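PDB 2Y2W: intracellular exo-alpha-(1->5)-L-arabinofuranosidase from Bifidobacterium longum, which cleaves terminal alpha-(1->5)-arabinofuranosyl bonds in branched and debranched arabinans and also acts on wheat arabinoxylan, helping to break down plant cell walls. Local coordinates for residues E69-C74 with V411-P416. Residues are numbered along the deposited sequence; the frame is centred on the assembly and turned at random.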
loop_
_atom_site.group_PDB
_atom_site.type_symbol
_atom_site.label_atom_id
_atom_site.label_comp_id
_atom_site.label_asym_id
_atom_site.label_seq_id
_atom_site.Cartn_x
_atom_site.Cartn_y
_atom_site.Cartn_z
ATOM N N GLU D 69 18.434 -19.631 2.737
ATOM C CA GLU D 69 17.775 -18.757 1.780
ATOM C C GLU D 69 17.751 -19.423 0.411
ATOM O O GLU D 69 18.663 -20.185 0.066
ATOM C CB GLU D 69 18.498 -17.404 1.700
ATOM C CG GLU D 69 17.769 -16.337 0.870
ATOM C CD GLU D 69 18.497 -14.997 0.815
ATOM O OE1 GLU D 69 19.464 -14.792 1.583
ATOM O OE2 GLU D 69 18.090 -14.136 0.003
ATOM N N HIS D 70 16.702 -19.146 -0.360
ATOM C CA HIS D 70 16.674 -19.517 -1.768
ATOM C C HIS D 70 17.667 -18.633 -2.519
ATOM O O HIS D 70 17.290 -17.744 -3.286
ATOM C CB HIS D 70 15.270 -19.373 -2.343
ATOM C CG HIS D 70 14.323 -20.452 -1.918
ATOM N ND1 HIS D 70 13.685 -21.276 -2.821
ATOM C CD2 HIS D 70 13.902 -20.840 -0.691
ATOM C CE1 HIS D 70 12.913 -22.126 -2.168
ATOM N NE2 HIS D 70 13.026 -21.882 -0.875
ATOM N N LEU D 71 18.946 -18.893 -2.262
ATOM C CA LEU D 71 20.058 -18.155 -2.830
ATOM C C LEU D 71 21.057 -19.177 -3.340
ATOM O O LEU D 71 21.367 -20.147 -2.643
ATOM C CB LEU D 71 20.711 -17.298 -1.743
ATOM C CG LEU D 71 21.736 -16.197 -2.035
ATOM C CD1 LEU D 71 22.097 -15.518 -0.729
ATOM C CD2 LEU D 71 23.003 -16.702 -2.720
ATOM N N GLY D 72 21.547 -18.958 -4.557
ATOM C CA GLY D 72 22.574 -19.803 -5.149
ATOM C C GLY D 72 22.251 -21.274 -5.018
ATOM O O GLY D 72 21.279 -21.751 -5.600
ATOM N N ARG D 73 23.056 -21.981 -4.227
ATOM C CA ARG D 73 22.917 -23.432 -4.063
ATOM C C ARG D 73 22.714 -23.859 -2.604
ATOM O O ARG D 73 23.031 -24.994 -2.232
ATOM C CB ARG D 73 24.116 -24.163 -4.686
ATOM C CG ARG D 73 24.179 -24.065 -6.206
ATOM C CD ARG D 73 25.430 -24.716 -6.791
ATOM N NE ARG D 73 25.453 -26.167 -6.601
ATOM C CZ ARG D 73 26.373 -26.829 -5.899
ATOM N NH1 ARG D 73 27.377 -26.182 -5.313
ATOM N NH2 ARG D 73 26.294 -28.150 -5.788
ATOM N N CYS D 74 22.183 -22.950 -1.788
ATOM C CA CYS D 74 21.875 -23.252 -0.388
ATOM C C CYS D 74 20.721 -24.244 -0.278
ATOM O O CYS D 74 20.750 -25.146 0.557
ATOM C CB CYS D 74 21.569 -21.977 0.404
ATOM S SG CYS D 74 21.287 -22.242 2.185
ATOM N N VAL D 411 24.372 -23.982 3.936
ATOM C CA VAL D 411 25.027 -24.847 2.949
ATOM C C VAL D 411 25.426 -24.085 1.679
ATOM O O VAL D 411 24.632 -23.322 1.133
ATOM C CB VAL D 411 24.144 -26.073 2.578
ATOM C CG1 VAL D 411 24.927 -27.078 1.739
ATOM C CG2 VAL D 411 23.606 -26.750 3.824
ATOM N N ASN D 412 26.665 -24.307 1.235
ATOM C CA ASN D 412 27.221 -23.758 -0.018
ATOM C C ASN D 412 27.426 -22.243 -0.057
ATOM O O ASN D 412 28.503 -21.767 -0.421
ATOM C CB ASN D 412 26.425 -24.227 -1.246
ATOM C CG ASN D 412 26.688 -25.681 -1.598
ATOM O OD1 ASN D 412 27.722 -26.247 -1.239
ATOM N ND2 ASN D 412 25.754 -26.288 -2.318
ATOM N N VAL D 413 26.384 -21.504 0.313
ATOM C CA VAL D 413 26.403 -20.050 0.327
ATOM C C VAL D 413 26.987 -19.583 1.653
ATOM O O VAL D 413 26.407 -19.838 2.710
ATOM C CB VAL D 413 24.974 -19.479 0.139
ATOM C CG1 VAL D 413 24.979 -17.957 0.209
ATOM C CG2 VAL D 413 24.376 -19.953 -1.179
ATOM N N ILE D 414 28.132 -18.899 1.588
ATOM C CA ILE D 414 28.882 -18.467 2.784
ATOM C C ILE D 414 28.687 -19.418 3.977
ATOM O O ILE D 414 28.184 -19.027 5.033
ATOM C CB ILE D 414 28.597 -16.980 3.174
ATOM C CG1 ILE D 414 27.100 -16.637 3.065
ATOM C CG2 ILE D 414 29.454 -16.047 2.326
ATOM C CD1 ILE D 414 26.712 -15.295 3.662
ATOM N N ALA D 415 29.104 -20.668 3.793
ATOM C CA ALA D 415 28.655 -21.760 4.655
ATOM C C ALA D 415 29.769 -22.603 5.274
ATOM O O ALA D 415 30.827 -22.768 4.672
ATOM C CB ALA D 415 27.714 -22.649 3.879
ATOM N N PRO D 416 29.522 -23.145 6.485
ATOM C CA PRO D 416 30.433 -24.110 7.101
ATOM C C PRO D 416 30.357 -25.470 6.405
ATOM O O PRO D 416 31.316 -26.239 6.434
ATOM C CB PRO D 416 29.914 -24.214 8.536
ATOM C CG PRO D 416 28.487 -23.821 8.459
ATOM C CD PRO D 416 28.392 -22.810 7.373
#
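The type II' turn L71-C74 lies against the loop 411-416, nearest at C74 and V411, whose CA atoms are 4.9 Å apart. A CA-H...O contact joins them there, with C74 CA 3.1 Å from V411 O. N412 makes the hydrogen bond of the contact: its ND2 donates to R73 O at 3.0 Å. The amide nitrogen sits above the carbonyl plane, 43° out of it. The same ND2 lies over one face of the R73 guanidinium, offset toward its rim. The two flat groups are 23° from parallel. R73 reaches this place through a bend at chi3. Its NH1 forms a salt bridge with E377, and A419 binds both R73 NH2 and N412 OD1 through its backbone. These loops follow the first and last strands of the (beta/alpha)8 barrel, neighbours where the barrel closes. E69, on the first loop, probably binds arabinofuranose, judging from related enzymes. With an alanine at N412, R73 O is likely to lose this donor, A419 N its side-chain acceptor, and the guanidinium the amide resting on that face. V413 sets one methyl against the L71 side chain and the other against the turn. V413 CG1, anti to the backbone N (chi1 178°), meets L71 CD2 at 3.7 Å. V413 CG2 lies 3.4 Å from L71 O and also touches C74 CB. L71 also touches Q409, a probable substrate-recognition residue.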